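Local coordinates for protein putative oxidoreductase (Bacteroides fragilis NCTC 9343, PDB 3EOF) that binds flavin mononucleotide as a dimeric nitroreductase-family protein and probably acts as a flavin-dependent oxidoreductase, at residues Pro217-Thr221 / Asp222-Thr226; Met101-Leu104 / Asn105-Asp109; Leu238-Leu241 / Arg242-Gly245. All blocks are in the same frame, centred on the assembly; numbering follows the deposited sequence.

All three contacts are local, each along a single helix or round its end, but differ in burial and chemistry. Interaction 2, in helix 100-123, is buried and mainly apolar, with Ser102 and Asn105 sharing a water and Asp109 in the flavin pocket. Interactions 1 and 3 are partly buried and lie at helix ends: interaction 1 has a wide pi-type turn and touching aromatic edges, interaction 3 a Schellman motif and two arginines folded back over the last turn. Helices 216-224 and 227-243 are consecutive, yet their contacts stay about 15 Å apart (nearest atoms). Interactions 2 and 3 meet, Phe103 CG lying 3.4 Å from Leu241 CD2. All three touch the second subunit, interaction 3 through Leu238.

Interaction 1: Pro217-Thr221 / Asp222-Thr226; sequences PQVFT and DVRYT
Asp222 meets Gln218 and Thr221 where helix 216-224 nears its end. Its backbone N bonds to Gln218 O, an i to i+4 link, while its carboxylate lies alongside the Thr221 side chain and takes a hydrogen bond from it, Thr221 OG1 to Asp222 OD1 at 2.7 Å. The hydroxyl comes from above the carboxylate plane, 56° out of it. The other carboxylate oxygen, Asp222 OD2, forms a salt bridge with Lys213.

Next, Val219 O accepts from both Val223 N at 3.1 Å and Arg224 N at 3.0 Å; the straighter N-H...O angle, 166°, belongs to Arg224, the i+5 donor. This fork marks the pi-type turn, and Tyr225 N repeats the wider step with a 2.7 Å bond to Phe220 O. The Arg224 chain folds back at chi2 and chi3, bringing NH1 to 4.0 Å from Phe220 CE1, with guanidinium and ring planes 42° apart. Tyr225 leaves helical geometry, but its ring still runs beside that of Phe220: Tyr225 CD2 and Phe220 CD1 touch at 3.7 Å, each at the other's edge. One water donates to Tyr225 O, at 2.9 Å, and weakly to Thr221 O. Thr226 CA approaches Thr221 O at 3.4 Å in a CA-H...O contact, and its OG1 caps Asp229 N, starting helix 227-243.

Val219 and Arg224 pack on Phe207, and the Phe220 ring meets Phe84 of the second subunit edge-to-face, so this helix end has helix 202-209 of its own chain and the second subunit as neighbours, with the Arg224 side chain near a bound flavin mononucleotide.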
ATOM      1  N   PRO A 217     -11.457 -19.202  12.133  1.00 26.46           N
ATOM      2  CA  PRO A 217     -10.066 -19.273  11.721  1.00 23.95           C
ATOM      3  C   PRO A 217      -9.673 -20.534  10.978  1.00 21.24           C
ATOM      4  O   PRO A 217      -8.782 -20.485  10.161  1.00 22.90           O
ATOM      5  CB  PRO A 217      -9.311 -19.199  13.057  1.00 24.07           C
ATOM      6  CG  PRO A 217     -10.173 -18.420  13.903  1.00 28.51           C
ATOM      7  CD  PRO A 217     -11.552 -18.905  13.572  1.00 28.13           C
ATOM      8  N   GLN A 218     -10.311 -21.661  11.254  1.00 22.16           N
ATOM      9  CA  GLN A 218      -9.995 -22.885  10.534  1.00 21.27           C
ATOM     10  C   GLN A 218     -10.310 -22.746   9.051  1.00 22.54           C
ATOM     11  O   GLN A 218      -9.638 -23.359   8.229  1.00 24.67           O
ATOM     12  CB  GLN A 218     -10.743 -24.075  11.098  1.00 21.20           C
ATOM     13  CG  GLN A 218     -10.230 -24.518  12.454  1.00 20.82           C
ATOM     14  CD  GLN A 218     -11.170 -25.436  13.172  1.00 18.04           C
ATOM     15  OE1 GLN A 218     -12.290 -25.667  12.734  1.00 25.47           O
ATOM     16  NE2 GLN A 218     -10.723 -25.979  14.282  1.00 19.39           N
ATOM     17  N   VAL A 219     -11.320 -21.943   8.701  1.00 21.75           N
ATOM     18  CA  VAL A 219     -11.655 -21.785   7.291  1.00 22.25           C
ATOM     19  C   VAL A 219     -10.481 -21.068   6.631  1.00 23.85           C
ATOM     20  O   VAL A 219     -10.067 -21.393   5.521  1.00 26.69           O
ATOM     21  CB  VAL A 219     -12.947 -21.014   7.090  1.00 22.15           C
ATOM     22  CG1 VAL A 219     -13.233 -20.854   5.587  1.00 26.83           C
ATOM     23  CG2 VAL A 219     -14.112 -21.736   7.812  1.00 17.90           C
ATOM     24  N   PHE A 220      -9.936 -20.084   7.320  1.00 20.09           N
ATOM     25  CA  PHE A 220      -8.799 -19.372   6.780  1.00 22.40           C
ATOM     26  C   PHE A 220      -7.509 -20.163   6.688  1.00 23.62           C
ATOM     27  O   PHE A 220      -6.815 -20.093   5.680  1.00 24.59           O
ATOM     28  CB  PHE A 220      -8.578 -18.104   7.578  1.00 21.35           C
ATOM     29  CG  PHE A 220      -9.643 -17.096   7.357  1.00 24.95           C
ATOM     30  CD1 PHE A 220      -9.557 -16.210   6.312  1.00 21.36           C
ATOM     31  CD2 PHE A 220     -10.741 -17.042   8.172  1.00 29.15           C
ATOM     32  CE1 PHE A 220     -10.542 -15.321   6.079  1.00 25.47           C
ATOM     33  CE2 PHE A 220     -11.722 -16.112   7.948  1.00 28.33           C
ATOM     34  CZ  PHE A 220     -11.627 -15.264   6.905  1.00 25.83           C
ATOM     35  N   THR A 221      -7.188 -20.905   7.747  1.00 23.68           N
ATOM     36  CA  THR A 221      -5.946 -21.654   7.828  1.00 23.17           C
ATOM     37  C   THR A 221      -6.002 -22.943   7.026  1.00 22.43           C
ATOM     38  O   THR A 221      -5.002 -23.357   6.471  1.00 22.60           O
ATOM     39  CB  THR A 221      -5.612 -22.044   9.298  1.00 24.43           C
ATOM     40  OG1 THR A 221      -6.590 -22.969   9.799  1.00 22.11           O
ATOM     41  CG2 THR A 221      -5.594 -20.820  10.205  1.00 18.52           C
ATOM     42  N   ASP A 222      -7.164 -23.578   6.979  1.00 22.49           N
ATOM     43  CA  ASP A 222      -7.294 -24.858   6.277  1.00 22.72           C
ATOM     44  C   ASP A 222      -7.725 -24.798   4.813  1.00 22.33           C
ATOM     45  O   ASP A 222      -7.440 -25.724   4.031  1.00 24.52           O
ATOM     46  CB  ASP A 222      -8.257 -25.768   7.042  1.00 21.06           C
ATOM     47  CG  ASP A 222      -7.794 -26.067   8.481  1.00 27.19           C
ATOM     48  OD1 ASP A 222      -6.731 -25.553   8.939  1.00 26.44           O
ATOM     49  OD2 ASP A 222      -8.522 -26.812   9.169  1.00 28.81           O
ATOM     50  N   VAL A 223      -8.434 -23.742   4.445  1.00 20.96           N
ATOM     51  CA  VAL A 223      -9.021 -23.637   3.109  1.00 23.71           C
ATOM     52  C   VAL A 223      -8.560 -22.413   2.313  1.00 25.89           C
ATOM     53  O   VAL A 223      -8.023 -22.549   1.226  1.00 30.28           O
ATOM     54  CB  VAL A 223     -10.594 -23.610   3.224  1.00 22.01           C
ATOM     55  CG1 VAL A 223     -11.224 -23.426   1.863  1.00 21.94           C
ATOM     56  CG2 VAL A 223     -11.121 -24.872   3.934  1.00 17.81           C
ATOM     57  N   ARG A 224      -8.755 -21.224   2.860  1.00 28.43           N
ATOM     58  CA  ARG A 224      -8.485 -19.989   2.122  1.00 29.51           C
ATOM     59  C   ARG A 224      -7.006 -19.640   1.959  1.00 28.49           C
ATOM     60  O   ARG A 224      -6.545 -19.378   0.857  1.00 25.78           O
ATOM     61  CB  ARG A 224      -9.181 -18.777   2.782  1.00 30.18           C
ATOM     62  CG  ARG A 224     -10.693 -18.752   2.764  1.00 40.54           C
ATOM     63  CD  ARG A 224     -11.332 -18.346   1.427  1.00 55.46           C
ATOM     64  NE  ARG A 224     -10.946 -17.000   0.947  1.00 65.65           N
ATOM     65  CZ  ARG A 224     -11.369 -15.829   1.445  1.00 64.34           C
ATOM     66  NH1 ARG A 224     -12.172 -15.769   2.499  1.00 72.43           N
ATOM     67  NH2 ARG A 224     -10.961 -14.692   0.902  1.00 59.90           N
ATOM     68  N   TYR A 225      -6.273 -19.606   3.067  1.00 26.49           N
ATOM     69  CA  TYR A 225      -4.912 -19.131   3.037  1.00 24.23           C
ATOM     70  C   TYR A 225      -4.110 -20.079   3.841  1.00 23.06           C
ATOM     71  O   TYR A 225      -3.746 -19.788   4.988  1.00 24.84           O
ATOM     72  CB  TYR A 225      -4.840 -17.723   3.630  1.00 25.81           C
ATOM     73  CG  TYR A 225      -5.805 -16.723   3.000  1.00 30.96           C
ATOM     74  CD1 TYR A 225      -5.627 -16.265   1.682  1.00 36.69           C
ATOM     75  CD2 TYR A 225      -6.870 -16.218   3.727  1.00 24.50           C
ATOM     76  CE1 TYR A 225      -6.508 -15.336   1.116  1.00 34.61           C
ATOM     77  CE2 TYR A 225      -7.746 -15.301   3.175  1.00 29.84           C
ATOM     78  CZ  TYR A 225      -7.573 -14.876   1.876  1.00 30.61           C
ATOM     79  OH  TYR A 225      -8.466 -13.961   1.362  1.00 36.41           O
ATOM     80  N   THR A 226      -3.818 -21.211   3.208  1.00 27.28           N
ATOM     81  CA  THR A 226      -3.154 -22.335   3.834  1.00 25.40           C
ATOM     82  C   THR A 226      -1.647 -22.170   3.924  1.00 27.06           C
ATOM     83  O   THR A 226      -1.028 -21.403   3.170  1.00 26.55           O
ATOM     84  CB  THR A 226      -3.471 -23.666   3.099  1.00 27.32           C
ATOM     85  OG1 THR A 226      -2.881 -23.649   1.810  1.00 22.42           O
ATOM     86  CG2 THR A 226      -4.979 -23.887   2.957  1.00 19.70           C
TER
HETATM   87  O   HOH W   1      -2.579 -21.240   7.250  1.00 29.13           O

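Interaction 2: Met101-Leu104 / Asn105-Asp109; sequences MSFL and NAAMD
The Phe103 ring has Ala107 CB over one face, one helical turn on, at 4.5 Å from CZ. Phe152 meets this ring edge-to-face, and Phe246 meets it with planes at about 60°. A second flat group, the Asn105 amide, crosses the Met101 side chain, a selenomethionine: ND2 lies 3.9 Å from Met101 CG, and CE swings to 4.2 Å from OD1 because the chain bends at chi2 (64°). With its first torsion at -72°, Asn105 sends CG back over the preceding turn, to 3.3 Å from Met101 O. Its ND2 donates to a water at 2.9 Å that in turn donates to Ser102 OG, a hydroxyl also bonded to Asn99.

Regular i to i+4 bonds, Asn105 N to Met101 O through Met108 N to Leu104 O, show an unbroken alpha-helical run. This is the early part of helix 100-123, the long helix against the antiparallel sheet of the nitroreductase fold: Phe103 and Ala107 pack on Ile154 of strand 151-160, whereas Leu104 and selenomethionine Met108 turn to Leu237 and Leu111 of the second subunit. Between themselves, Leu104 CD1 and Met108 CG touch at 4.3 Å. Asp109 touches the flavin mononucleotide, and its carboxylate bonds to Thr37 OG1 and to the backbone N of Met38 and Leu43.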
HETATM    1  N   MSE A 101      14.656  -3.939  -1.499  1.00 24.44           N
HETATM    2  CA  MSE A 101      14.315  -2.678  -0.857  1.00 25.01           C
HETATM    3  C   MSE A 101      13.582  -1.772  -1.802  1.00 25.43           C
HETATM    4  O   MSE A 101      12.576  -1.186  -1.434  1.00 27.65           O
HETATM    5  CB  MSE A 101      15.569  -1.957  -0.395  1.00 24.96           C
HETATM    6  CG  MSE A 101      15.303  -0.632   0.327  1.00 23.91           C
HETATM    7 SE   MSE A 101      14.293  -0.842   2.083  0.75 30.20          SE
HETATM    8  CE  MSE A 101      14.471   1.064   2.625  1.00 28.50           C
ATOM      9  N   SER A 102      14.108  -1.666  -3.019  1.00 24.79           N
ATOM     10  CA  SER A 102      13.567  -0.802  -4.059  1.00 21.78           C
ATOM     11  C   SER A 102      12.236  -1.347  -4.513  1.00 20.92           C
ATOM     12  O   SER A 102      11.327  -0.586  -4.792  1.00 17.59           O
ATOM     13  CB  SER A 102      14.551  -0.682  -5.230  1.00 23.22           C
ATOM     14  OG  SER A 102      15.740  -0.034  -4.825  1.00 20.85           O
ATOM     15  N   PHE A 103      12.124  -2.677  -4.604  1.00 20.32           N
ATOM     16  CA  PHE A 103      10.843  -3.297  -4.922  1.00 18.71           C
ATOM     17  C   PHE A 103       9.796  -2.949  -3.891  1.00 18.99           C
ATOM     18  O   PHE A 103       8.667  -2.593  -4.226  1.00 22.73           O
ATOM     19  CB  PHE A 103      10.937  -4.858  -5.028  1.00 16.73           C
ATOM     20  CG  PHE A 103       9.585  -5.527  -4.963  1.00 20.74           C
ATOM     21  CD1 PHE A 103       8.702  -5.458  -6.046  1.00 28.03           C
ATOM     22  CD2 PHE A 103       9.134  -6.100  -3.765  1.00 26.12           C
ATOM     23  CE1 PHE A 103       7.411  -6.004  -5.965  1.00 23.10           C
ATOM     24  CE2 PHE A 103       7.859  -6.670  -3.687  1.00 24.88           C
ATOM     25  CZ  PHE A 103       6.998  -6.618  -4.789  1.00 27.96           C
ATOM     26  N   LEU A 104      10.147  -3.037  -2.622  1.00 21.91           N
ATOM     27  CA  LEU A 104       9.204  -2.674  -1.582  1.00 23.91           C
ATOM     28  C   LEU A 104       8.858  -1.186  -1.632  1.00 23.35           C
ATOM     29  O   LEU A 104       7.711  -0.813  -1.414  1.00 22.90           O
ATOM     30  CB  LEU A 104       9.712  -3.070  -0.200  1.00 22.21           C
ATOM     31  CG  LEU A 104       8.779  -2.727   0.969  1.00 25.28           C
ATOM     32  CD1 LEU A 104       7.417  -3.375   0.841  1.00 24.46           C
ATOM     33  CD2 LEU A 104       9.476  -3.078   2.329  1.00 24.65           C
ATOM     34  N   ASN A 105       9.832  -0.340  -1.899  1.00 23.85           N
ATOM     35  CA  ASN A 105       9.560   1.090  -2.027  1.00 22.71           C
ATOM     36  C   ASN A 105       8.587   1.376  -3.160  1.00 21.18           C
ATOM     37  O   ASN A 105       7.700   2.197  -3.002  1.00 22.50           O
ATOM     38  CB  ASN A 105      10.849   1.911  -2.294  1.00 29.45           C
ATOM     39  CG  ASN A 105      11.771   2.026  -1.075  1.00 29.97           C
ATOM     40  OD1 ASN A 105      11.294   1.989   0.052  1.00 27.68           O
ATOM     41  ND2 ASN A 105      13.128   2.166  -1.316  1.00 22.88           N
ATOM     42  N   ALA A 106       8.742   0.679  -4.300  1.00 21.89           N
ATOM     43  CA  ALA A 106       7.887   0.887  -5.473  1.00 21.93           C
ATOM     44  C   ALA A 106       6.498   0.373  -5.159  1.00 25.09           C
ATOM     45  O   ALA A 106       5.514   1.032  -5.496  1.00 27.07           O
ATOM     46  CB  ALA A 106       8.444   0.204  -6.720  1.00 15.92           C
ATOM     47  N   ALA A 107       6.436  -0.814  -4.526  1.00 25.11           N
ATOM     48  CA  ALA A 107       5.180  -1.445  -4.096  1.00 22.30           C
ATOM     49  C   ALA A 107       4.353  -0.487  -3.252  1.00 20.11           C
ATOM     50  O   ALA A 107       3.140  -0.363  -3.422  1.00 18.75           O
ATOM     51  CB  ALA A 107       5.452  -2.672  -3.312  1.00 17.63           C
HETATM   52  N   MSE A 108       5.005   0.124  -2.300  1.00 21.05           N
HETATM   53  CA  MSE A 108       4.326   1.085  -1.451  1.00 24.78           C
HETATM   54  C   MSE A 108       3.814   2.227  -2.235  1.00 22.86           C
HETATM   55  O   MSE A 108       2.722   2.712  -1.948  1.00 27.08           O
HETATM   56  CB  MSE A 108       5.220   1.593  -0.341  1.00 23.94           C
HETATM   57  CG  MSE A 108       5.589   0.473   0.635  1.00 28.49           C
HETATM   58 SE   MSE A 108       6.500   1.099   2.284  0.75 28.36          SE
HETATM   59  CE  MSE A 108       8.170   1.730   1.534  1.00 24.05           C
ATOM     60  N   ASP A 109       4.606   2.722  -3.177  1.00 23.96           N
ATOM     61  CA  ASP A 109       4.158   3.867  -3.993  1.00 23.17           C
ATOM     62  C   ASP A 109       2.897   3.476  -4.714  1.00 21.39           C
ATOM     63  O   ASP A 109       1.947   4.218  -4.812  1.00 19.20           O
ATOM     64  CB  ASP A 109       5.214   4.287  -5.037  1.00 26.13           C
ATOM     65  CG  ASP A 109       5.982   5.570  -4.679  1.00 32.23           C
ATOM     66  OD1 ASP A 109       6.156   5.900  -3.467  1.00 26.74           O
ATOM     67  OD2 ASP A 109       6.454   6.232  -5.676  1.00 26.24           O
TER
HETATM   68  O   HOH W   2      15.000   2.159  -3.508  1.00 27.17           O

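Interaction 3: Leu238-Leu241 / Arg242-Gly245; sequences LKVL and RRQG
Leu238 O meets both the backbone N and the guanidinium of Arg242. It accepts from Arg242 N at 3.0 Å and also lies over the centre of one guanidinium face, 4.1 Å above the plane. Arg242 reaches this position by running extended through chi1 and chi2 and then turning back at chi3 (-46°); its NE bonds to the backbone O of Asp248, the C-terminal residue.

Lys239 makes the next link, its O taking a 3.0 Å bond from Arg243 N. The same Lys239 O is 3.4 Å from Arg243 CB and lies over a face of that guanidinium. Lys239 NZ and Arg243 NH1 remain 6.5 Å apart, so the like charges do not touch.

Val240 O accepts from Gln244 N at 2.9 Å, the last i to i+4 bond here. Arg243 crosses the valine side chain, bringing NH2 to 3.8 Å from Val240 CG2, while its NE bonds to Gln139. Leu241 O serves the ending: it receives Phe246 N as Gly245 N bonds to Arg242 O, and with Gly245 at positive phi (74°) these form a Schellman motif.

Gln244 NE2 bonds to the backbone O of Val151 and Leu147. Val240 packs on helix 138-145, and Val240, Leu241 and Gln244 all touch Phe152, so the end of helix 227-243 lies against both helix 138-145 and strand 151-160.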
ATOM      1  N   LEU A 238       9.645 -14.961  -4.723  1.00 28.93           N
ATOM      2  CA  LEU A 238      11.083 -14.750  -4.818  1.00 27.71           C
ATOM      3  C   LEU A 238      11.525 -15.038  -6.225  1.00 25.46           C
ATOM      4  O   LEU A 238      12.262 -14.258  -6.779  1.00 26.06           O
ATOM      5  CB  LEU A 238      11.845 -15.613  -3.810  1.00 28.77           C
ATOM      6  CG  LEU A 238      11.606 -15.259  -2.339  1.00 27.87           C
ATOM      7  CD1 LEU A 238      12.203 -16.312  -1.428  1.00 23.75           C
ATOM      8  CD2 LEU A 238      12.174 -13.922  -2.078  1.00 25.16           C
ATOM      9  N   LYS A 239      11.038 -16.133  -6.810  1.00 25.88           N
ATOM     10  CA  LYS A 239      11.341 -16.464  -8.177  1.00 26.29           C
ATOM     11  C   LYS A 239      10.955 -15.369  -9.179  1.00 25.49           C
ATOM     12  O   LYS A 239      11.720 -15.044 -10.081  1.00 25.87           O
ATOM     13  CB  LYS A 239      10.668 -17.787  -8.581  1.00 27.31           C
ATOM     14  CG  LYS A 239      11.267 -19.007  -7.930  1.00 30.40           C
ATOM     15  CD  LYS A 239      10.540 -20.294  -8.391  1.00 32.43           C
ATOM     16  CE  LYS A 239      11.191 -21.534  -7.770  1.00 37.88           C
ATOM     17  NZ  LYS A 239      10.502 -22.840  -8.144  1.00 48.50           N
ATOM     18  N   VAL A 240       9.759 -14.821  -9.034  1.00 23.82           N
ATOM     19  CA  VAL A 240       9.268 -13.833  -9.973  1.00 23.24           C
ATOM     20  C   VAL A 240       9.966 -12.502  -9.745  1.00 22.41           C
ATOM     21  O   VAL A 240      10.277 -11.795 -10.718  1.00 20.68           O
ATOM     22  CB  VAL A 240       7.735 -13.700  -9.918  1.00 23.67           C
ATOM     23  CG1 VAL A 240       7.228 -12.661 -10.921  1.00 18.61           C
ATOM     24  CG2 VAL A 240       7.111 -15.039 -10.222  1.00 23.29           C
ATOM     25  N   LEU A 241      10.263 -12.174  -8.495  1.00 21.05           N
ATOM     26  CA  LEU A 241      10.989 -10.939  -8.204  1.00 20.84           C
ATOM     27  C   LEU A 241      12.380 -11.016  -8.853  1.00 22.80           C
ATOM     28  O   LEU A 241      12.873 -10.039  -9.422  1.00 21.09           O
ATOM     29  CB  LEU A 241      11.114 -10.744  -6.703  1.00 23.90           C
ATOM     30  CG  LEU A 241       9.942 -10.159  -5.927  1.00 26.05           C
ATOM     31  CD1 LEU A 241      10.190 -10.452  -4.439  1.00 27.84           C
ATOM     32  CD2 LEU A 241       9.829  -8.687  -6.190  1.00 24.91           C
ATOM     33  N   ARG A 242      12.986 -12.207  -8.808  1.00 23.48           N
ATOM     34  CA  ARG A 242      14.299 -12.438  -9.399  1.00 27.46           C
ATOM     35  C   ARG A 242      14.230 -12.214 -10.929  1.00 27.08           C
ATOM     36  O   ARG A 242      15.009 -11.460 -11.528  1.00 26.17           O
ATOM     37  CB  ARG A 242      14.760 -13.864  -9.058  1.00 24.44           C
ATOM     38  CG  ARG A 242      16.107 -14.283  -9.669  1.00 31.79           C
ATOM     39  CD  ARG A 242      16.735 -15.532  -8.960  1.00 39.85           C
ATOM     40  NE  ARG A 242      16.681 -15.417  -7.484  1.00 55.10           N
ATOM     41  CZ  ARG A 242      15.970 -16.206  -6.663  1.00 58.61           C
ATOM     42  NH1 ARG A 242      15.260 -17.247  -7.122  1.00 59.81           N
ATOM     43  NH2 ARG A 242      16.002 -15.968  -5.350  1.00 57.76           N
ATOM     44  N   ARG A 243      13.226 -12.844 -11.527  1.00 28.37           N
ATOM     45  CA  ARG A 243      12.998 -12.829 -12.960  1.00 26.40           C
ATOM     46  C   ARG A 243      12.774 -11.386 -13.405  1.00 24.18           C
ATOM     47  O   ARG A 243      13.184 -10.975 -14.497  1.00 24.25           O
ATOM     48  CB  ARG A 243      11.788 -13.723 -13.227  1.00 27.52           C
ATOM     49  CG  ARG A 243      11.921 -14.623 -14.404  1.00 39.85           C
ATOM     50  CD  ARG A 243      11.512 -16.067 -14.034  1.00 48.12           C
ATOM     51  NE  ARG A 243      10.091 -16.228 -13.726  1.00 52.77           N
ATOM     52  CZ  ARG A 243       9.532 -17.321 -13.184  1.00 50.96           C
ATOM     53  NH1 ARG A 243      10.265 -18.375 -12.813  1.00 47.01           N
ATOM     54  NH2 ARG A 243       8.219 -17.345 -12.971  1.00 37.89           N
ATOM     55  N   GLN A 244      12.143 -10.596 -12.558  1.00 23.51           N
ATOM     56  CA  GLN A 244      11.880  -9.176 -12.889  1.00 20.65           C
ATOM     57  C   GLN A 244      12.978  -8.201 -12.464  1.00 22.77           C
ATOM     58  O   GLN A 244      12.807  -6.958 -12.545  1.00 23.06           O
ATOM     59  CB  GLN A 244      10.554  -8.714 -12.293  1.00 21.28           C
ATOM     60  CG  GLN A 244       9.325  -9.407 -12.860  1.00 25.00           C
ATOM     61  CD  GLN A 244       9.253  -9.418 -14.374  1.00 25.64           C
ATOM     62  OE1 GLN A 244       9.680 -10.376 -15.022  1.00 19.19           O
ATOM     63  NE2 GLN A 244       8.708  -8.391 -14.935  1.00 19.12           N
ATOM     64  N   GLY A 245      14.085  -8.761 -12.007  1.00 21.56           N
ATOM     65  CA  GLY A 245      15.250  -8.027 -11.601  1.00 22.74           C
ATOM     66  C   GLY A 245      15.193  -7.276 -10.300  1.00 27.46           C
ATOM     67  O   GLY A 245      15.973  -6.328 -10.107  1.00 26.76           O
TER